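Local coordinates for protein putative transcriptional regulator, sugar-binding family (PDB 3NZE) that probably regulates transcription as a SorC-family DNA-binding protein, with this domain probably binding a sugar effector, at residues N57-V62 against I84-N89; R116-P121 against Q142-L147; F120-F125 against A134-R139; A149-A154 against H217-Q222. One frame throughout, in Å; residues are numbered along the deposited sequence. Where two conformers were deposited one is given.

Interaction 1 of 4, residues N57-V62 against I84-N89; sequences NAIIGV and IVVQLN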
loop_
_atom_site.group_PDB
_atom_site.type_symbol
_atom_site.label_atom_id
_atom_site.label_comp_id
_atom_site.label_asym_id
_atom_site.label_seq_id
_atom_site.Cartn_x
_atom_site.Cartn_y
_atom_site.Cartn_z
ATOM N N ASN A 57 -7.274 5.285 -20.647
ATOM C CA ASN A 57 -7.044 6.706 -20.398
ATOM C C ASN A 57 -6.936 7.014 -18.912
ATOM O O ASN A 57 -7.432 8.041 -18.441
ATOM C CB ASN A 57 -8.172 7.538 -21.012
ATOM C CG ASN A 57 -8.236 7.397 -22.514
ATOM O OD1 ASN A 57 -9.088 6.687 -23.050
ATOM N ND2 ASN A 57 -7.328 8.066 -23.204
ATOM N N ALA A 58 -6.288 6.121 -18.175
ATOM C CA ALA A 58 -6.204 6.256 -16.725
ATOM C C ALA A 58 -4.763 6.207 -16.247
ATOM O O ALA A 58 -3.888 5.666 -16.920
ATOM C CB ALA A 58 -7.010 5.154 -16.048
ATOM N N ILE A 59 -4.526 6.773 -15.076
ATOM C CA ILE A 59 -3.221 6.693 -14.436
ATOM C C ILE A 59 -3.381 5.884 -13.160
ATOM O O ILE A 59 -4.123 6.271 -12.256
ATOM C CB ILE A 59 -2.647 8.092 -14.147
ATOM C CG1 ILE A 59 -2.375 8.819 -15.471
ATOM C CG2 ILE A 59 -1.372 8.000 -13.310
ATOM C CD1 ILE A 59 -2.100 10.292 -15.320
ATOM N N ILE A 60 -2.719 4.733 -13.115
ATOM C CA ILE A 60 -2.848 3.823 -11.987
ATOM C C ILE A 60 -1.592 3.873 -11.122
ATOM O O ILE A 60 -0.514 3.446 -11.558
ATOM C CB ILE A 60 -3.036 2.374 -12.457
ATOM C CG1 ILE A 60 -4.142 2.273 -13.516
ATOM C CG2 ILE A 60 -3.297 1.459 -11.266
ATOM C CD1 ILE A 60 -5.437 2.879 -13.092
ATOM N N GLY A 61 -1.746 4.362 -9.893
ATOM C CA GLY A 61 -0.646 4.429 -8.946
ATOM C C GLY A 61 -0.496 3.137 -8.157
ATOM O O GLY A 61 -1.465 2.630 -7.590
ATOM N N VAL A 62 0.719 2.591 -8.139
ATOM C CA VAL A 62 0.997 1.368 -7.386
ATOM C C VAL A 62 2.111 1.621 -6.382
ATOM O O VAL A 62 3.222 2.012 -6.758
ATOM C CB VAL A 62 1.472 0.227 -8.321
ATOM C CG1 VAL A 62 1.863 -1.005 -7.516
ATOM C CG2 VAL A 62 0.388 -0.119 -9.349
ATOM N N ILE A 84 -1.547 4.426 -17.953
ATOM C CA ILE A 84 -0.198 4.417 -17.432
ATOM C C ILE A 84 -0.222 3.836 -16.034
ATOM O O ILE A 84 -1.123 4.139 -15.261
ATOM C CB ILE A 84 0.323 5.862 -17.303
ATOM C CG1 ILE A 84 0.384 6.537 -18.671
ATOM C CG2 ILE A 84 1.678 5.892 -16.621
ATOM C CD1 ILE A 84 0.600 8.040 -18.596
ATOM N N VAL A 85 0.750 2.993 -15.707
ATOM C CA VAL A 85 0.931 2.581 -14.320
ATOM C C VAL A 85 2.172 3.273 -13.781
ATOM O O VAL A 85 3.257 3.171 -14.357
ATOM C CB VAL A 85 1.047 1.051 -14.142
ATOM C CG1 VAL A 85 -0.304 0.380 -14.349
ATOM C CG2 VAL A 85 2.096 0.470 -15.072
ATOM N N VAL A 86 1.998 4.008 -12.690
ATOM C CA VAL A 86 3.090 4.779 -12.116
ATOM C C VAL A 86 3.484 4.267 -10.730
ATOM O O VAL A 86 2.632 3.992 -9.876
ATOM C CB VAL A 86 2.791 6.313 -12.118
ATOM C CG1 VAL A 86 1.498 6.642 -11.335
ATOM C CG2 VAL A 86 3.980 7.102 -11.574
ATOM N N GLN A 87 4.786 4.126 -10.522
ATOM C CA GLN A 87 5.342 3.668 -9.262
ATOM C C GLN A 87 5.268 4.794 -8.221
ATOM O O GLN A 87 5.719 5.909 -8.489
ATOM C CB GLN A 87 6.800 3.281 -9.524
ATOM C CG GLN A 87 7.563 2.692 -8.363
ATOM C CD GLN A 87 8.999 2.391 -8.779
ATOM O OE1 GLN A 87 9.286 2.271 -9.969
ATOM N NE2 GLN A 87 9.897 2.268 -7.810
ATOM N N LEU A 88 4.712 4.513 -7.040
ATOM C CA LEU A 88 4.483 5.567 -6.040
ATOM C C LEU A 88 5.611 5.752 -5.027
ATOM O O LEU A 88 5.687 6.790 -4.370
ATOM C CB LEU A 88 3.186 5.299 -5.276
ATOM C CG LEU A 88 1.918 5.312 -6.134
ATOM C CD1 LEU A 88 0.669 5.154 -5.250
ATOM C CD2 LEU A 88 1.851 6.610 -6.927
ATOM N N ASN A 89 6.467 4.739 -4.896
ATOM C CA ASN A 89 7.572 4.777 -3.949
ATOM C C ASN A 89 8.841 4.220 -4.580
ATOM O O ASN A 89 8.765 3.370 -5.446
ATOM C CB ASN A 89 7.236 3.993 -2.675
ATOM C CG ASN A 89 6.784 2.568 -2.954
ATOM O OD1 ASN A 89 6.003 2.318 -3.872
ATOM N ND2 ASN A 89 7.255 1.630 -2.139
#
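Ile59 to Val62 and Ile84 to Gln87 are neighbouring parallel strands, paired in the buried part of the central sheet. Five backbone hydrogen bonds join them. Ile84 N donates to Ala58 O at 2.8 Å, Ile60 N to Ile84 O at 2.7 Å, and Val86 N to Ile60 O at 2.8 Å; Val62 N to Val86 O and Leu88 N to Val62 O complete the series. Ile60 and Val62 thus use both N and O toward the partner, while Ile59 bonds to Ser152 and Gly61 to Ile153 and Ile155, on the other flank. Helix 66-73 links the two strands, giving a beta-alpha-beta crossover of the Rossmann-like fold to which this sugar-binding domain is assigned. Beta-branched residues suit such strands and dominate both. On the face that carries Ile59, Ile84 and Val86, Ile59 CG2, anti to the backbone N (CG1 chi1 -65°), is the branch turned to the modelled conformer of Val86, and helix 139-149 covers this face. The other face carries Ile60 beside Val85, with Val62 beyond it under helix 99-113. Gly61 offers only backbone, and Leu88 lays its side chain there: CD1 is 3.7 Å from Gly61 C, and CD2 is near Gly61 CA, where a CB on Gly61 would crowd it. An alanine in place of Leu88 would remove both methyls and is likely to open a gap over Gly61 and beside Gln148. Asn89 OD1 accepts from Trp64 N, tying the loop after the second strand to the segment that leads into helix 66-73.

Interaction 2 of 4, residues R116-P121 against Q142-L147; sequences RVEQFP and QRILDL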
loop_
_atom_site.group_PDB
_atom_site.type_symbol
_atom_site.label_atom_id
_atom_site.label_comp_id
_atom_site.label_asym_id
_atom_site.label_seq_id
_atom_site.Cartn_x
_atom_site.Cartn_y
_atom_site.Cartn_z
ATOM N N ARG A 116 1.382 1.630 -20.241
ATOM C CA ARG A 116 2.777 2.043 -20.196
ATOM C C ARG A 116 3.245 2.135 -18.753
ATOM O O ARG A 116 2.518 2.622 -17.887
ATOM C CB ARG A 116 2.980 3.388 -20.889
ATOM C CG ARG A 116 4.444 3.794 -20.954
ATOM C CD ARG A 116 4.635 5.096 -21.707
ATOM N NE ARG A 116 4.513 6.266 -20.840
ATOM C CZ ARG A 116 3.549 7.174 -20.935
ATOM N NH1 ARG A 116 2.604 7.050 -21.859
ATOM N NH2 ARG A 116 3.535 8.210 -20.108
ATOM N N VAL A 117 4.470 1.685 -18.504
ATOM C CA VAL A 117 5.030 1.703 -17.163
ATOM C C VAL A 117 5.903 2.941 -16.938
ATOM O O VAL A 117 6.788 3.243 -17.734
ATOM C CB VAL A 117 5.862 0.433 -16.898
ATOM C CG1 VAL A 117 6.622 0.552 -15.595
ATOM C CG2 VAL A 117 4.961 -0.802 -16.892
ATOM N N GLU A 118 5.648 3.657 -15.847
ATOM C CA GLU A 118 6.489 4.784 -15.464
ATOM C C GLU A 118 7.103 4.566 -14.089
ATOM O O GLU A 118 6.415 4.571 -13.067
ATOM C CB GLU A 118 5.699 6.091 -15.475
ATOM C CG GLU A 118 5.224 6.516 -16.869
ATOM C CD GLU A 118 6.346 7.074 -17.734
ATOM O OE1 GLU A 118 7.460 7.295 -17.211
ATOM O OE2 GLU A 118 6.104 7.300 -18.939
ATOM N N GLN A 119 8.414 4.388 -14.064
ATOM C CA GLN A 119 9.100 4.144 -12.806
ATOM C C GLN A 119 9.732 5.389 -12.204
ATOM O O GLN A 119 9.838 6.438 -12.845
ATOM C CB GLN A 119 10.119 3.010 -12.957
ATOM C CG GLN A 119 9.413 1.701 -13.250
ATOM C CD GLN A 119 10.246 0.490 -12.935
ATOM O OE1 GLN A 119 10.627 -0.248 -13.838
ATOM N NE2 GLN A 119 10.526 0.266 -11.645
ATOM N N PHE A 120 10.168 5.240 -10.960
ATOM C CA PHE A 120 10.507 6.351 -10.082
ATOM C C PHE A 120 11.998 6.189 -9.763
ATOM O O PHE A 120 12.368 5.293 -9.009
ATOM C CB PHE A 120 9.652 6.188 -8.818
ATOM C CG PHE A 120 9.519 7.430 -7.960
ATOM C CD1 PHE A 120 9.779 8.696 -8.458
ATOM C CD2 PHE A 120 9.092 7.315 -6.647
ATOM C CE1 PHE A 120 9.634 9.822 -7.644
ATOM C CE2 PHE A 120 8.952 8.419 -5.834
ATOM C CZ PHE A 120 9.216 9.679 -6.330
ATOM N N PRO A 121 12.860 7.043 -10.349
ATOM C CA PRO A 121 14.311 6.797 -10.248
ATOM C C PRO A 121 14.906 7.300 -8.933
ATOM O O PRO A 121 15.816 8.132 -8.937
ATOM C CB PRO A 121 14.873 7.599 -11.424
ATOM C CG PRO A 121 13.946 8.754 -11.534
ATOM C CD PRO A 121 12.563 8.169 -11.251
ATOM N N GLN A 142 10.671 15.163 -10.532
ATOM C CA GLN A 142 9.480 16.012 -10.583
ATOM C C GLN A 142 8.477 15.555 -11.638
ATOM O O GLN A 142 7.266 15.635 -11.425
ATOM C CB GLN A 142 9.879 17.474 -10.815
ATOM C CG GLN A 142 10.565 18.103 -9.618
ATOM C CD GLN A 142 11.187 19.459 -9.923
ATOM O OE1 GLN A 142 11.359 19.840 -11.086
ATOM N NE2 GLN A 142 11.535 20.192 -8.873
ATOM N N ARG A 143 8.969 15.061 -12.772
ATOM C CA ARG A 143 8.075 14.601 -13.826
ATOM C C ARG A 143 7.259 13.393 -13.358
ATOM O O ARG A 143 6.102 13.221 -13.738
ATOM C CB ARG A 143 8.857 14.271 -15.094
ATOM C CG ARG A 143 9.538 15.471 -15.750
ATOM C CD ARG A 143 8.537 16.430 -16.388
ATOM N NE ARG A 143 7.853 17.263 -15.404
ATOM C CZ ARG A 143 8.400 18.322 -14.815
ATOM N NH1 ARG A 143 9.647 18.673 -15.103
ATOM N NH2 ARG A 143 7.705 19.026 -13.932
ATOM N N ILE A 144 7.864 12.561 -12.517
ATOM C CA ILE A 144 7.132 11.445 -11.935
ATOM C C ILE A 144 6.177 11.912 -10.829
ATOM O O ILE A 144 5.048 11.430 -10.746
ATOM C CB ILE A 144 8.079 10.352 -11.407
ATOM C CG1 ILE A 144 8.936 9.821 -12.560
ATOM C CG2 ILE A 144 7.276 9.208 -10.783
ATOM C CD1 ILE A 144 8.122 9.239 -13.702
ATOM N N LEU A 145 6.621 12.845 -9.990
ATOM C CA LEU A 145 5.745 13.413 -8.977
ATOM C C LEU A 145 4.486 13.974 -9.635
ATOM O O LEU A 145 3.390 13.863 -9.087
ATOM C CB LEU A 145 6.467 14.496 -8.164
ATOM C CG LEU A 145 7.664 14.003 -7.342
ATOM C CD1 LEU A 145 8.377 15.154 -6.652
ATOM C CD2 LEU A 145 7.219 12.938 -6.328
ATOM N N ASP A 146 4.645 14.562 -10.819
ATOM C CA ASP A 146 3.520 15.166 -11.532
ATOM C C ASP A 146 2.520 14.104 -11.993
ATOM O O ASP A 146 1.299 14.317 -11.951
ATOM C CB ASP A 146 4.006 15.979 -12.736
ATOM C CG ASP A 146 4.760 17.244 -12.336
ATOM O OD1 ASP A 146 4.682 17.661 -11.162
ATOM O OD2 ASP A 146 5.432 17.827 -13.215
ATOM N N LEU A 147 3.042 12.969 -12.444
ATOM C CA LEU A 147 2.198 11.854 -12.867
ATOM C C LEU A 147 1.443 11.290 -11.676
ATOM O O LEU A 147 0.257 10.989 -11.766
ATOM C CB LEU A 147 3.033 10.737 -13.501
ATOM C CG LEU A 147 3.132 10.724 -15.020
ATOM C CD1 LEU A 147 3.949 9.509 -15.481
ATOM C CD2 LEU A 147 1.745 10.703 -15.637
#
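Ile144 of helix 139-149 inserts its side chain against strand 116-118 and the turn that follows it, a helix-on-sheet contact at one side of the Rossmann-like domain. The apolar contacts carry most of it. Ile144 CG2 approaches Phe120 CD1 at 3.5 Å, the two side chains meeting at a slant, while the other branch of the isoleucine runs along the backbone, its CD1 3.4 Å from Gln119 O. The two branches of this residue thus serve two neighbours at once, which suits a beta-branched residue on a helix face turned to the sheet. One residue on, Leu145 CD2 lies 3.8 Å from Phe120 CZ. The phenylalanine has CG anti to its backbone nitrogen (chi1 -162°), a setting that swings the ring toward the helix. A mixed contact lies a turn further along, where the aliphatic part of Glu118 rests on Leu147: CG and CD1 are 3.5 Å apart, and the two side chains cross at about a right angle.

No hydrogen bond crosses between the two segments; Gln119 NE2 and Phe120 N donate instead to Gln87 OE1. Glu118 has been seen as a calcium ligand in this protein, although no calcium is bound to it here. Its bend at chi2 (-75°) brings the carboxylate back beside Arg116, which grips it side-on, NE and NH2 both donating to the single atom OE2, at 2.7 Å from NE, in the guanidinium plane.

Interaction 3 of 4, residues F120-F125 against A134-R139; sequences FPVPAF and AMWNER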
loop_
_atom_site.group_PDB
_atom_site.type_symbol
_atom_site.label_atom_id
_atom_site.label_comp_id
_atom_site.label_asym_id
_atom_site.label_seq_id
_atom_site.Cartn_x
_atom_site.Cartn_y
_atom_site.Cartn_z
ATOM N N PHE A 120 10.168 5.240 -10.960
ATOM C CA PHE A 120 10.507 6.351 -10.082
ATOM C C PHE A 120 11.998 6.189 -9.763
ATOM O O PHE A 120 12.368 5.293 -9.009
ATOM C CB PHE A 120 9.652 6.188 -8.818
ATOM C CG PHE A 120 9.519 7.430 -7.960
ATOM C CD1 PHE A 120 9.779 8.696 -8.458
ATOM C CD2 PHE A 120 9.092 7.315 -6.647
ATOM C CE1 PHE A 120 9.634 9.822 -7.644
ATOM C CE2 PHE A 120 8.952 8.419 -5.834
ATOM C CZ PHE A 120 9.216 9.679 -6.330
ATOM N N PRO A 121 12.860 7.043 -10.349
ATOM C CA PRO A 121 14.311 6.797 -10.248
ATOM C C PRO A 121 14.906 7.300 -8.933
ATOM O O PRO A 121 15.816 8.132 -8.937
ATOM C CB PRO A 121 14.873 7.599 -11.424
ATOM C CG PRO A 121 13.946 8.754 -11.534
ATOM C CD PRO A 121 12.563 8.169 -11.251
ATOM N N VAL A 122 14.394 6.780 -7.823
ATOM C CA VAL A 122 14.819 7.192 -6.488
ATOM C C VAL A 122 14.925 5.947 -5.602
ATOM O O VAL A 122 14.245 4.940 -5.867
ATOM C CB VAL A 122 13.823 8.216 -5.872
ATOM C CG1 VAL A 122 13.499 9.321 -6.876
ATOM C CG2 VAL A 122 12.558 7.533 -5.439
ATOM N N PRO A 123 15.786 5.989 -4.565
ATOM C CA PRO A 123 15.963 4.797 -3.720
ATOM C C PRO A 123 14.708 4.499 -2.891
ATOM O O PRO A 123 13.748 5.265 -2.938
ATOM C CB PRO A 123 17.131 5.176 -2.795
ATOM C CG PRO A 123 17.751 6.417 -3.397
ATOM C CD PRO A 123 16.676 7.100 -4.168
ATOM N N ALA A 124 14.731 3.416 -2.122
ATOM C CA ALA A 124 13.553 3.000 -1.356
ATOM C C ALA A 124 13.140 4.019 -0.301
ATOM O O ALA A 124 11.970 4.124 0.030
ATOM C CB ALA A 124 13.801 1.633 -0.692
ATOM N N PHE A 125 14.114 4.754 0.222
ATOM C CA PHE A 125 13.902 5.674 1.336
ATOM C C PHE A 125 15.217 6.428 1.463
ATOM O O PHE A 125 16.256 5.931 1.015
ATOM C CB PHE A 125 13.630 4.862 2.612
ATOM C CG PHE A 125 12.905 5.624 3.690
ATOM C CD1 PHE A 125 11.528 5.756 3.647
ATOM C CD2 PHE A 125 13.598 6.177 4.756
ATOM C CE1 PHE A 125 10.849 6.446 4.641
ATOM C CE2 PHE A 125 12.922 6.874 5.753
ATOM C CZ PHE A 125 11.549 6.996 5.693
ATOM N N ALA A 134 17.033 17.662 -1.953
ATOM C CA ALA A 134 17.811 17.777 -3.184
ATOM C C ALA A 134 17.151 17.034 -4.355
ATOM O O ALA A 134 16.946 17.604 -5.423
ATOM C CB ALA A 134 19.234 17.287 -2.963
HETATM N N MSE A 135 16.809 15.763 -4.150
HETATM C CA MSE A 135 16.194 14.963 -5.203
HETATM C C MSE A 135 14.851 15.497 -5.702
HETATM O O MSE A 135 14.503 15.320 -6.872
HETATM C CB MSE A 135 16.044 13.508 -4.754
HETATM C CG MSE A 135 17.351 12.742 -4.815
HETATM SE SE MSE A 135 17.892 12.288 -6.647
HETATM C CE MSE A 135 16.718 10.738 -6.839
ATOM N N TRP A 136 14.091 16.143 -4.823
ATOM C CA TRP A 136 12.794 16.676 -5.215
ATOM C C TRP A 136 12.926 17.938 -6.076
ATOM O O TRP A 136 11.931 18.490 -6.545
ATOM C CB TRP A 136 11.902 16.909 -3.977
ATOM C CG TRP A 136 10.925 15.778 -3.711
ATOM C CD1 TRP A 136 9.593 15.900 -3.448
ATOM C CD2 TRP A 136 11.201 14.361 -3.718
ATOM N NE1 TRP A 136 9.026 14.662 -3.272
ATOM C CE2 TRP A 136 9.988 13.700 -3.440
ATOM C CE3 TRP A 136 12.354 13.592 -3.929
ATOM C CZ2 TRP A 136 9.891 12.311 -3.356
ATOM C CZ3 TRP A 136 12.260 12.206 -3.849
ATOM C CH2 TRP A 136 11.031 11.578 -3.574
ATOM N N ASN A 137 14.165 18.380 -6.277
ATOM C CA ASN A 137 14.469 19.495 -7.167
ATOM C C ASN A 137 15.025 19.028 -8.507
ATOM O O ASN A 137 15.466 19.836 -9.329
ATOM C CB ASN A 137 15.476 20.427 -6.512
ATOM C CG ASN A 137 14.920 21.808 -6.306
ATOM O OD1 ASN A 137 14.364 22.112 -5.250
ATOM N ND2 ASN A 137 15.045 22.653 -7.324
ATOM N N GLU A 138 15.020 17.718 -8.718
ATOM C CA GLU A 138 15.478 17.160 -9.981
ATOM C C GLU A 138 14.302 17.016 -10.937
ATOM O O GLU A 138 13.245 16.525 -10.553
ATOM C CB GLU A 138 16.112 15.793 -9.735
ATOM C CG GLU A 138 17.400 15.880 -8.921
ATOM C CD GLU A 138 18.576 16.406 -9.750
ATOM O OE1 GLU A 138 18.738 15.946 -10.895
ATOM O OE2 GLU A 138 19.334 17.261 -9.243
ATOM N N ARG A 139 14.492 17.407 -12.193
ATOM C CA ARG A 139 13.408 17.283 -13.169
ATOM C C ARG A 139 12.981 15.828 -13.382
ATOM O O ARG A 139 11.801 15.534 -13.564
ATOM C CB ARG A 139 13.800 17.940 -14.494
ATOM C CG ARG A 139 13.842 19.452 -14.418
ATOM C CD ARG A 139 14.576 20.036 -15.607
ATOM N NE ARG A 139 15.913 19.476 -15.702
ATOM C CZ ARG A 139 16.711 19.616 -16.753
ATOM N NH1 ARG A 139 17.912 19.062 -16.742
ATOM N NH2 ARG A 139 16.304 20.296 -17.817
#
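Val122 and the selenomethionine Met135 meet where the loop leaving strand 116-118 folds back on the end of helix 129-135, a small apolar cluster at the edge of the Rossmann-like domain. Two tight turns shape its sides: Pro121 is the centre of an inverse gamma turn closed by Val122 N to Phe120 O at 2.8 Å, and a type I beta turn from Met135 to Glu138 leads into the next helix, with Glu138 at its N-cap position. Proline, its phi restricted by the ring, fits the first turn well.

Among the aliphatic contacts, Val122 CG1 and Met135 CE lie 3.5 Å apart, the two side chains sliding past each other in opposite directions. Met135 is bent at both chi2 and chi3 (-74° and -80°), and this curl returns its methyl end to the loop; a long unbranched chain can make such a fold.

The aromatic contact is oblique. Phe120 and the six-membered ring of Trp136 have centroids 5.9 Å apart and planes at 61°, with Phe120 CZ 3.8 Å from Trp136 CH2. Val122 CG2 sits over the rim of one face of the phenylalanine, 3.6 Å above its plane, while CG1 of the same valine looks to the indole. Behind, Leu145 of helix 139-149 packs on Trp136, whose carbonyl accepts from Gln142 NE2. The remaining contact is with backbone: Met135 CE comes 3.5 Å from Pro121 O.

Interaction 4 of 4, residues A149-A154 against H217-Q222; sequences ARMSIA and HEQLRQ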
loop_
_atom_site.group_PDB
_atom_site.type_symbol
_atom_site.label_atom_id
_atom_site.label_comp_id
_atom_site.label_asym_id
_atom_site.label_seq_id
_atom_site.Cartn_x
_atom_site.Cartn_y
_atom_site.Cartn_z
ATOM N N ALA A 149 0.522 12.821 -9.104
ATOM C CA ALA A 149 -0.492 13.783 -8.673
ATOM C C ALA A 149 -1.782 13.637 -9.476
ATOM O O ALA A 149 -2.863 14.017 -9.015
ATOM C CB ALA A 149 0.052 15.217 -8.771
ATOM N N ARG A 150 -1.663 13.077 -10.675
ATOM C CA ARG A 150 -2.807 12.897 -11.561
ATOM C C ARG A 150 -3.437 11.507 -11.473
ATOM O O ARG A 150 -4.308 11.178 -12.274
ATOM C CB ARG A 150 -2.401 13.148 -13.015
ATOM C CG ARG A 150 -1.963 14.574 -13.340
ATOM C CD ARG A 150 -1.203 14.607 -14.681
ATOM N NE ARG A 150 -2.030 14.098 -15.771
ATOM C CZ ARG A 150 -1.564 13.623 -16.923
ATOM N NH1 ARG A 150 -0.261 13.581 -17.155
ATOM N NH2 ARG A 150 -2.411 13.178 -17.846
HETATM N N MSE A 151 -3.002 10.670 -10.533
HETATM C CA MSE A 151 -3.504 9.293 -10.532
HETATM C C MSE A 151 -5.024 9.180 -10.332
HETATM O O MSE A 151 -5.625 9.942 -9.574
HETATM C CB MSE A 151 -2.773 8.411 -9.521
HETATM C CG MSE A 151 -3.050 8.747 -8.087
HETATM SE SE MSE A 151 -2.007 7.562 -6.940
HETATM C CE MSE A 151 -1.084 8.939 -5.912
ATOM N N SER A 152 -5.611 8.217 -11.029
ATOM C CA SER A 152 -7.052 7.960 -10.968
ATOM C C SER A 152 -7.354 6.991 -9.829
ATOM O O SER A 152 -8.359 7.133 -9.119
ATOM C CB SER A 152 -7.542 7.347 -12.286
ATOM O OG SER A 152 -6.839 7.847 -13.414
ATOM N N ILE A 153 -6.493 5.988 -9.686
ATOM C CA ILE A 153 -6.621 5.019 -8.600
ATOM C C ILE A 153 -5.261 4.752 -7.957
ATOM O O ILE A 153 -4.205 4.962 -8.572
ATOM C CB ILE A 153 -7.296 3.677 -9.039
ATOM C CG1 ILE A 153 -6.337 2.783 -9.823
ATOM C CG2 ILE A 153 -8.592 3.936 -9.822
ATOM C CD1 ILE A 153 -6.964 1.441 -10.235
ATOM N N ALA A 154 -5.285 4.345 -6.690
ATOM C CA ALA A 154 -4.057 4.016 -5.959
ATOM C C ALA A 154 -4.237 2.625 -5.391
ATOM O O ALA A 154 -5.312 2.297 -4.912
ATOM C CB ALA A 154 -3.814 5.008 -4.826
ATOM N N HIS A 217 -0.433 11.752 2.501
ATOM C CA HIS A 217 -1.760 11.224 2.768
ATOM C C HIS A 217 -2.836 12.167 2.227
ATOM O O HIS A 217 -3.854 11.709 1.716
ATOM C CB HIS A 217 -1.921 10.908 4.255
ATOM C CG HIS A 217 -0.990 9.829 4.726
ATOM N ND1 HIS A 217 -0.712 9.602 6.056
ATOM C CD2 HIS A 217 -0.260 8.923 4.030
ATOM C CE1 HIS A 217 0.143 8.597 6.163
ATOM N NE2 HIS A 217 0.433 8.168 4.947
ATOM N N GLU A 218 -2.588 13.476 2.295
ATOM C CA GLU A 218 -3.502 14.447 1.701
ATOM C C GLU A 218 -3.715 14.189 0.207
ATOM O O GLU A 218 -4.842 14.213 -0.286
ATOM C CB GLU A 218 -3.031 15.891 1.938
ATOM C CG GLU A 218 -3.991 16.931 1.360
ATOM C CD GLU A 218 -3.480 18.358 1.483
ATOM O OE1 GLU A 218 -2.372 18.560 2.029
ATOM O OE2 GLU A 218 -4.189 19.281 1.023
ATOM N N GLN A 219 -2.632 13.931 -0.514
ATOM C CA GLN A 219 -2.752 13.591 -1.926
ATOM C C GLN A 219 -3.536 12.300 -2.149
ATOM O O GLN A 219 -4.399 12.239 -3.023
ATOM C CB GLN A 219 -1.373 13.501 -2.579
ATOM C CG GLN A 219 -1.446 13.218 -4.067
ATOM C CD GLN A 219 -0.079 13.252 -4.728
ATOM O OE1 GLN A 219 0.509 14.321 -4.913
ATOM N NE2 GLN A 219 0.433 12.081 -5.087
ATOM N N LEU A 220 -3.244 11.261 -1.365
ATOM C CA LEU A 220 -3.992 10.014 -1.476
ATOM C C LEU A 220 -5.481 10.227 -1.282
ATOM O O LEU A 220 -6.301 9.661 -2.002
ATOM C CB LEU A 220 -3.525 8.996 -0.441
ATOM C CG LEU A 220 -2.289 8.176 -0.752
ATOM C CD1 LEU A 220 -2.176 7.080 0.290
ATOM C CD2 LEU A 220 -2.374 7.586 -2.156
ATOM N N ARG A 221 -5.841 11.034 -0.293
ATOM C CA ARG A 221 -7.249 11.209 0.012
ATOM C C ARG A 221 -8.024 11.878 -1.123
ATOM O O ARG A 221 -9.246 11.862 -1.120
ATOM C CB ARG A 221 -7.436 11.968 1.333
ATOM C CG ARG A 221 -7.187 11.112 2.577
ATOM C CD ARG A 221 -7.581 11.852 3.866
ATOM N NE ARG A 221 -6.647 12.921 4.203
ATOM C CZ ARG A 221 -5.605 12.787 5.021
ATOM N NH1 ARG A 221 -5.353 11.626 5.610
ATOM N NH2 ARG A 221 -4.811 13.826 5.254
ATOM N N GLN A 222 -7.315 12.460 -2.090
ATOM C CA GLN A 222 -7.992 13.106 -3.215
ATOM C C GLN A 222 -8.104 12.175 -4.419
ATOM O O GLN A 222 -8.726 12.527 -5.424
ATOM C CB GLN A 222 -7.275 14.397 -3.640
ATOM C CG GLN A 222 -6.706 15.234 -2.498
ATOM C CD GLN A 222 -7.729 15.542 -1.420
ATOM O OE1 GLN A 222 -8.903 15.781 -1.711
ATOM N NE2 GLN A 222 -7.285 15.542 -0.165
#
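Gln219 on helix 217-221 extends across to Ala149 and the selenomethionine Met151, where the chain passes from the end of helix 139-149 into strand 153-160. Its CG stands opposite the backbone nitrogen (chi1 -177°) and chi2 continues straight at 175°, an extended course that carries the amide to the segment facing it. There NE2 lies 3.6 Å from Met151 CE, and OE1 is 3.9 Å from Ala149 CA. Small Ala149 allows the amide to come in against its backbone. Met151 holds CG between its backbone nitrogen and carbonyl carbon, at chi1 69°, and the chain bends only at the selenium, which turns CE toward the helix. Besides the amide of Gln219, Met151 CE meets Leu220 CD2 at 4.2 Å. The same leucine methyl, Leu220 CD2, also reaches Ala154 CB at 4.0 Å. Leu220 therefore sits over the first part of the strand, and the small Ala154 lets the helix lie near this central strand of the Rossmann-like sheet, which pairs with strands 59-62 and 225-230. An alanine at the Gln219 position would end at CB, and would probably take the amide away from Met151 CE, leaving it Leu220 alone of these two, and open a gap beside Ala149. Within segment 217-222, Gln222 NE2 donates to Glu218 O at 2.8 Å. No hydrogen bond crosses between the segments, so the contact rests on shape and van der Waals contact, with apolar Met151, Ala154 and Leu220 buried and the glutamine amide laid along its more open side.

Overall arrangement
Interactions 1, 2 and 4 all reach one sheet. Strand 84-87 of interaction 1 pairs with strand 116-118 of interaction 2, with Val85 N 2.8 Å from Arg116 O, and strand 59-62 is flanked by segment 149-154 of interaction 4, with Ile59 O 2.7 Å from Ser152 N. Interactions 2 and 3 share Phe120 and Pro121, their centres 10 Å apart, so the helix contact passes into the loop cluster. Interactions 3 and 4 stay apart, about 9 Å between nearest atoms. Glu118, a calcium ligand seen in this protein though without its metal in this model, lies within interaction 2; side chain to side chain, Ile84 is about 4 Å and Met151 about 11 Å from Glu118.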